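Local coordinates for lipoxygenase (PDB 5EK8), which probably inserts molecular oxygen into polyunsaturated fatty acids as a 9R-lipoxygenase, using a non-heme iron, at residues A433-P445 and N554-T566. Numbering follows the deposited sequence.
Sequences ATYDWKDWQPRQP and NLKQCCRHIIFHT
With CG swung away from the backbone N in both Trp440 (chi1 -168°) and Gln557 (chi1 168°), and a bend at chi2 of Gln557, the indole lies along helix 549-574 while the glutamine amide curls into the type II turn Trp437-Trp440. There NE2 of Gln557 gives both its hydrogens to the turn: one to Trp437 O at 2.8 Å, almost straight and in the amide plane, the other to Trp440 O at 2.9 Å, on a lone pair but more bent. Arg560 holds OE1 of Gln557 side-on through NE and NH2, which fixes the flip of the amide. A leucine in place of Gln557 would probably leave both turn carbonyls without this donor and Arg560 without its acceptor. On one flank, Cys558 lays CB and SG over a face of the Trp437 indole, whose CH2 reaches CG of Asn554 at 3.5 Å; NE1 of Trp437 is hydrogen-bonded to Arg539 O. On the other, His561 and His565 point their edges at the same face of Trp440, CE1 of His561 lying 3.5 Å from Trp440 CG, while Phe564 meets Trp440 CH2 obliquely. His561 NE2 is hydrogen-bonded to Gln366 OE1. The contact illustrates how one side-chain amide, backed by an aromatic cluster, can hold a beta turn against a helix, here the one supplying His570 and Asn574 to the lipoxygenase iron site, about 11 Å from the His565 side chain.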
loop_
_atom_site.group_PDB
_atom_site.type_symbol
_atom_site.label_atom_id
_atom_site.label_comp_id
_atom_site.label_asym_id
_atom_site.label_seq_id
_atom_site.Cartn_x
_atom_site.Cartn_y
_atom_site.Cartn_z
ATOM N N ALA A 433 12.628 -6.871 -4.183
ATOM C CA ALA A 433 13.226 -7.747 -5.189
ATOM C C ALA A 433 13.094 -9.236 -4.842
ATOM O O ALA A 433 13.522 -10.089 -5.617
ATOM C CB ALA A 433 14.687 -7.390 -5.394
ATOM N N THR A 434 12.495 -9.549 -3.694
ATOM C CA THR A 434 12.352 -10.939 -3.261
ATOM C C THR A 434 10.906 -11.361 -2.986
ATOM O O THR A 434 10.644 -12.531 -2.699
ATOM C CB THR A 434 13.162 -11.213 -1.980
ATOM O OG1 THR A 434 12.462 -10.676 -0.849
ATOM C CG2 THR A 434 14.539 -10.585 -2.067
ATOM N N TYR A 435 9.971 -10.418 -3.063
ATOM C CA TYR A 435 8.582 -10.700 -2.697
ATOM C C TYR A 435 7.800 -11.343 -3.830
ATOM O O TYR A 435 7.618 -10.741 -4.886
ATOM C CB TYR A 435 7.871 -9.419 -2.250
ATOM C CG TYR A 435 8.340 -8.876 -0.917
ATOM C CD1 TYR A 435 8.839 -9.722 0.063
ATOM C CD2 TYR A 435 8.279 -7.512 -0.639
ATOM C CE1 TYR A 435 9.267 -9.226 1.286
ATOM C CE2 TYR A 435 8.703 -7.003 0.588
ATOM C CZ TYR A 435 9.199 -7.869 1.542
ATOM O OH TYR A 435 9.632 -7.389 2.754
ATOM N N ASP A 436 7.340 -12.570 -3.606
ATOM C CA ASP A 436 6.504 -13.267 -4.581
ATOM C C ASP A 436 5.280 -13.882 -3.892
ATOM O O ASP A 436 5.245 -14.010 -2.670
ATOM C CB ASP A 436 7.319 -14.342 -5.313
ATOM C CG ASP A 436 6.511 -15.073 -6.370
ATOM O OD1 ASP A 436 6.047 -14.415 -7.324
ATOM O OD2 ASP A 436 6.332 -16.304 -6.239
ATOM N N TRP A 437 4.280 -14.262 -4.684
ATOM C CA TRP A 437 3.030 -14.801 -4.160
ATOM C C TRP A 437 3.055 -16.309 -3.907
ATOM O O TRP A 437 2.275 -16.812 -3.100
ATOM C CB TRP A 437 1.885 -14.480 -5.122
ATOM C CG TRP A 437 2.171 -14.902 -6.533
ATOM C CD1 TRP A 437 2.720 -14.138 -7.519
ATOM C CD2 TRP A 437 1.929 -16.193 -7.115
ATOM N NE1 TRP A 437 2.829 -14.867 -8.677
ATOM C CE2 TRP A 437 2.352 -16.132 -8.455
ATOM C CE3 TRP A 437 1.393 -17.389 -6.632
ATOM C CZ2 TRP A 437 2.261 -17.225 -9.320
ATOM C CZ3 TRP A 437 1.309 -18.474 -7.490
ATOM C CH2 TRP A 437 1.738 -18.383 -8.819
ATOM N N LYS A 438 3.946 -17.024 -4.588
ATOM C CA LYS A 438 3.892 -18.487 -4.602
ATOM C C LYS A 438 4.327 -19.131 -3.291
ATOM O O LYS A 438 5.324 -18.730 -2.686
ATOM C CB LYS A 438 4.739 -19.044 -5.750
ATOM C CG LYS A 438 4.320 -20.446 -6.163
ATOM C CD LYS A 438 5.068 -20.936 -7.387
ATOM C CE LYS A 438 4.457 -22.222 -7.919
ATOM N NZ LYS A 438 5.215 -22.746 -9.087
ATOM N N ASP A 439 3.555 -20.134 -2.868
ATOM C CA ASP A 439 3.811 -20.908 -1.652
ATOM C C ASP A 439 3.906 -20.047 -0.390
ATOM O O ASP A 439 4.387 -20.502 0.651
ATOM C CB ASP A 439 5.090 -21.739 -1.809
ATOM C CG ASP A 439 4.859 -23.041 -2.569
ATOM O OD1 ASP A 439 3.818 -23.165 -3.252
ATOM O OD2 ASP A 439 5.725 -23.941 -2.482
ATOM N N TRP A 440 3.438 -18.806 -0.482
ATOM C CA TRP A 440 3.465 -17.893 0.652
ATOM C C TRP A 440 2.343 -18.228 1.633
ATOM O O TRP A 440 1.192 -18.413 1.236
ATOM C CB TRP A 440 3.348 -16.443 0.172
ATOM C CG TRP A 440 3.641 -15.420 1.232
ATOM C CD1 TRP A 440 4.811 -14.745 1.415
ATOM C CD2 TRP A 440 2.746 -14.956 2.249
ATOM N NE1 TRP A 440 4.700 -13.885 2.481
ATOM C CE2 TRP A 440 3.444 -13.999 3.015
ATOM C CE3 TRP A 440 1.422 -15.256 2.588
ATOM C CZ2 TRP A 440 2.864 -13.343 4.099
ATOM C CZ3 TRP A 440 0.851 -14.606 3.664
ATOM C CH2 TRP A 440 1.569 -13.657 4.404
ATOM N N GLN A 441 2.689 -18.309 2.913
ATOM C CA GLN A 441 1.712 -18.557 3.969
ATOM C C GLN A 441 2.153 -17.870 5.263
ATOM O O GLN A 441 3.351 -17.733 5.516
ATOM C CB GLN A 441 1.521 -20.059 4.188
ATOM C CG GLN A 441 2.792 -20.794 4.555
ATOM C CD GLN A 441 2.577 -22.280 4.725
ATOM O OE1 GLN A 441 1.449 -22.769 4.648
ATOM N NE2 GLN A 441 3.663 -23.013 4.957
ATOM N N PRO A 442 1.185 -17.417 6.081
ATOM C CA PRO A 442 1.502 -16.691 7.316
ATOM C C PRO A 442 2.281 -17.531 8.324
ATOM O O PRO A 442 2.140 -18.756 8.351
ATOM C CB PRO A 442 0.121 -16.325 7.874
ATOM C CG PRO A 442 -0.801 -16.391 6.709
ATOM C CD PRO A 442 -0.267 -17.495 5.847
ATOM N N ARG A 443 3.095 -16.863 9.137
ATOM C CA ARG A 443 3.874 -17.518 10.187
ATOM C C ARG A 443 2.984 -18.283 11.163
ATOM O O ARG A 443 1.790 -18.010 11.268
ATOM C CB ARG A 443 4.704 -16.483 10.950
ATOM C CG ARG A 443 3.857 -15.499 11.753
ATOM C CD ARG A 443 4.617 -14.214 12.072
ATOM N NE ARG A 443 4.914 -13.437 10.870
ATOM C CZ ARG A 443 5.523 -12.254 10.874
ATOM N NH1 ARG A 443 5.900 -11.701 12.019
ATOM N NH2 ARG A 443 5.750 -11.617 9.732
ATOM N N GLN A 444 3.567 -19.240 11.877
ATOM C CA GLN A 444 2.833 -19.985 12.896
ATOM C C GLN A 444 3.120 -19.434 14.294
ATOM O O GLN A 444 4.199 -18.887 14.539
ATOM C CB GLN A 444 3.182 -21.473 12.824
ATOM C CG GLN A 444 2.677 -22.156 11.567
ATOM C CD GLN A 444 1.178 -22.004 11.387
ATOM O OE1 GLN A 444 0.416 -22.042 12.353
ATOM N NE2 GLN A 444 0.747 -21.821 10.143
ATOM N N PRO A 445 2.146 -19.565 15.213
ATOM C CA PRO A 445 2.274 -19.019 16.568
ATOM C C PRO A 445 3.391 -19.664 17.377
ATOM O O PRO A 445 3.376 -20.877 17.575
ATOM C CB PRO A 445 0.909 -19.322 17.198
ATOM C CG PRO A 445 -0.015 -19.501 16.048
ATOM C CD PRO A 445 0.812 -20.149 14.990
ATOM N N ASN A 554 -2.530 -21.759 -8.722
ATOM C CA ASN A 554 -1.655 -20.595 -8.768
ATOM C C ASN A 554 -2.433 -19.302 -8.573
ATOM O O ASN A 554 -2.077 -18.466 -7.738
ATOM C CB ASN A 554 -0.901 -20.543 -10.098
ATOM C CG ASN A 554 0.360 -21.379 -10.092
ATOM O OD1 ASN A 554 0.727 -21.971 -9.077
ATOM N ND2 ASN A 554 1.031 -21.438 -11.237
ATOM N N LEU A 555 -3.499 -19.148 -9.354
ATOM C CA LEU A 555 -4.334 -17.958 -9.286
ATOM C C LEU A 555 -4.977 -17.802 -7.910
ATOM O O LEU A 555 -4.985 -16.709 -7.352
ATOM C CB LEU A 555 -5.410 -17.999 -10.370
ATOM C CG LEU A 555 -6.193 -16.695 -10.533
ATOM C CD1 LEU A 555 -5.233 -15.536 -10.789
ATOM C CD2 LEU A 555 -7.211 -16.818 -11.658
ATOM N N LYS A 556 -5.503 -18.896 -7.368
ATOM C CA LYS A 556 -6.096 -18.890 -6.033
ATOM C C LYS A 556 -5.090 -18.415 -4.989
ATOM O O LYS A 556 -5.429 -17.626 -4.102
ATOM C CB LYS A 556 -6.614 -20.285 -5.670
ATOM C CG LYS A 556 -7.778 -20.756 -6.523
ATOM C CD LYS A 556 -7.808 -22.269 -6.620
ATOM C CE LYS A 556 -8.543 -22.894 -5.455
ATOM N NZ LYS A 556 -10.014 -22.818 -5.631
ATOM N N GLN A 557 -3.853 -18.888 -5.101
ATOM C CA GLN A 557 -2.815 -18.500 -4.149
ATOM C C GLN A 557 -2.459 -17.022 -4.279
ATOM O O GLN A 557 -2.302 -16.322 -3.277
ATOM C CB GLN A 557 -1.561 -19.363 -4.329
ATOM C CG GLN A 557 -0.329 -18.859 -3.576
ATOM C CD GLN A 557 -0.553 -18.711 -2.071
ATOM O OE1 GLN A 557 -1.450 -19.328 -1.496
ATOM N NE2 GLN A 557 0.270 -17.888 -1.429
ATOM N N CYS A 558 -2.337 -16.551 -5.516
ATOM C CA CYS A 558 -2.032 -15.148 -5.764
ATOM C C CYS A 558 -3.139 -14.260 -5.188
ATOM O O CYS A 558 -2.876 -13.225 -4.568
ATOM C CB CYS A 558 -1.859 -14.897 -7.264
ATOM S SG CYS A 558 -1.306 -13.229 -7.703
ATOM N N CYS A 559 -4.380 -14.690 -5.383
ATOM C CA CYS A 559 -5.539 -13.980 -4.862
ATOM C C CYS A 559 -5.518 -13.913 -3.335
ATOM O O CYS A 559 -5.741 -12.846 -2.750
ATOM C CB CYS A 559 -6.820 -14.646 -5.352
ATOM S SG CYS A 559 -7.157 -14.387 -7.119
ATOM N N ARG A 560 -5.241 -15.053 -2.703
ATOM C CA ARG A 560 -5.063 -15.112 -1.251
ATOM C C ARG A 560 -4.000 -14.125 -0.774
ATOM O O ARG A 560 -4.199 -13.395 0.198
ATOM C CB ARG A 560 -4.671 -16.522 -0.806
ATOM C CG ARG A 560 -5.825 -17.491 -0.653
ATOM C CD ARG A 560 -5.358 -18.772 0.027
ATOM N NE ARG A 560 -4.382 -19.517 -0.769
ATOM C CZ ARG A 560 -4.694 -20.497 -1.615
ATOM N NH1 ARG A 560 -5.959 -20.855 -1.786
ATOM N NH2 ARG A 560 -3.739 -21.122 -2.291
ATOM N N HIS A 561 -2.866 -14.121 -1.464
ATOM C CA HIS A 561 -1.750 -13.239 -1.138
ATOM C C HIS A 561 -2.161 -11.761 -1.178
ATOM O O HIS A 561 -2.021 -11.021 -0.187
ATOM C CB HIS A 561 -0.597 -13.502 -2.111
ATOM C CG HIS A 561 0.697 -12.868 -1.712
ATOM N ND1 HIS A 561 1.458 -13.326 -0.657
ATOM C CD2 HIS A 561 1.370 -11.813 -2.227
ATOM C CE1 HIS A 561 2.541 -12.579 -0.539
ATOM N NE2 HIS A 561 2.514 -11.654 -1.484
ATOM N N ILE A 562 -2.678 -11.354 -2.336
ATOM C CA ILE A 562 -3.148 -9.993 -2.561
ATOM C C ILE A 562 -4.142 -9.556 -1.493
ATOM O O ILE A 562 -3.940 -8.540 -0.819
ATOM C CB ILE A 562 -3.808 -9.851 -3.947
ATOM C CG1 ILE A 562 -2.775 -10.070 -5.055
ATOM C CG2 ILE A 562 -4.474 -8.484 -4.091
ATOM C CD1 ILE A 562 -3.387 -10.211 -6.440
ATOM N N ILE A 563 -5.206 -10.339 -1.332
ATOM C CA ILE A 563 -6.248 -10.005 -0.371
ATOM C C ILE A 563 -5.677 -9.909 1.035
ATOM O O ILE A 563 -6.010 -8.991 1.783
ATOM C CB ILE A 563 -7.395 -11.033 -0.389
ATOM C CG1 ILE A 563 -8.131 -10.981 -1.727
ATOM C CG2 ILE A 563 -8.371 -10.759 0.741
ATOM C CD1 ILE A 563 -9.225 -12.012 -1.862
ATOM N N PHE A 564 -4.795 -10.840 1.385
ATOM C CA PHE A 564 -4.212 -10.847 2.723
ATOM C C PHE A 564 -3.452 -9.570 3.006
ATOM O O PHE A 564 -3.624 -8.963 4.064
ATOM C CB PHE A 564 -3.278 -12.037 2.926
ATOM C CG PHE A 564 -2.691 -12.110 4.311
ATOM C CD1 PHE A 564 -1.461 -11.532 4.600
ATOM C CD2 PHE A 564 -3.380 -12.748 5.331
ATOM C CE1 PHE A 564 -0.926 -11.598 5.877
ATOM C CE2 PHE A 564 -2.849 -12.823 6.610
ATOM C CZ PHE A 564 -1.621 -12.243 6.883
ATOM N N HIS A 565 -2.611 -9.155 2.068
ATOM C CA HIS A 565 -1.776 -7.995 2.344
ATOM C C HIS A 565 -2.494 -6.660 2.169
ATOM O O HIS A 565 -2.117 -5.672 2.794
ATOM C CB HIS A 565 -0.519 -8.048 1.486
ATOM C CG HIS A 565 0.437 -9.109 1.926
ATOM N ND1 HIS A 565 0.335 -10.421 1.510
ATOM C CD2 HIS A 565 1.476 -9.071 2.794
ATOM C CE1 HIS A 565 1.288 -11.136 2.080
ATOM N NE2 HIS A 565 1.993 -10.341 2.864
ATOM N N THR A 566 -3.533 -6.627 1.343
ATOM C CA THR A 566 -4.272 -5.387 1.138
ATOM C C THR A 566 -5.287 -5.139 2.251
ATOM O O THR A 566 -5.732 -4.007 2.448
ATOM C CB THR A 566 -5.008 -5.382 -0.210
ATOM O OG1 THR A 566 -5.768 -6.590 -0.341
ATOM C CG2 THR A 566 -4.014 -5.262 -1.353
#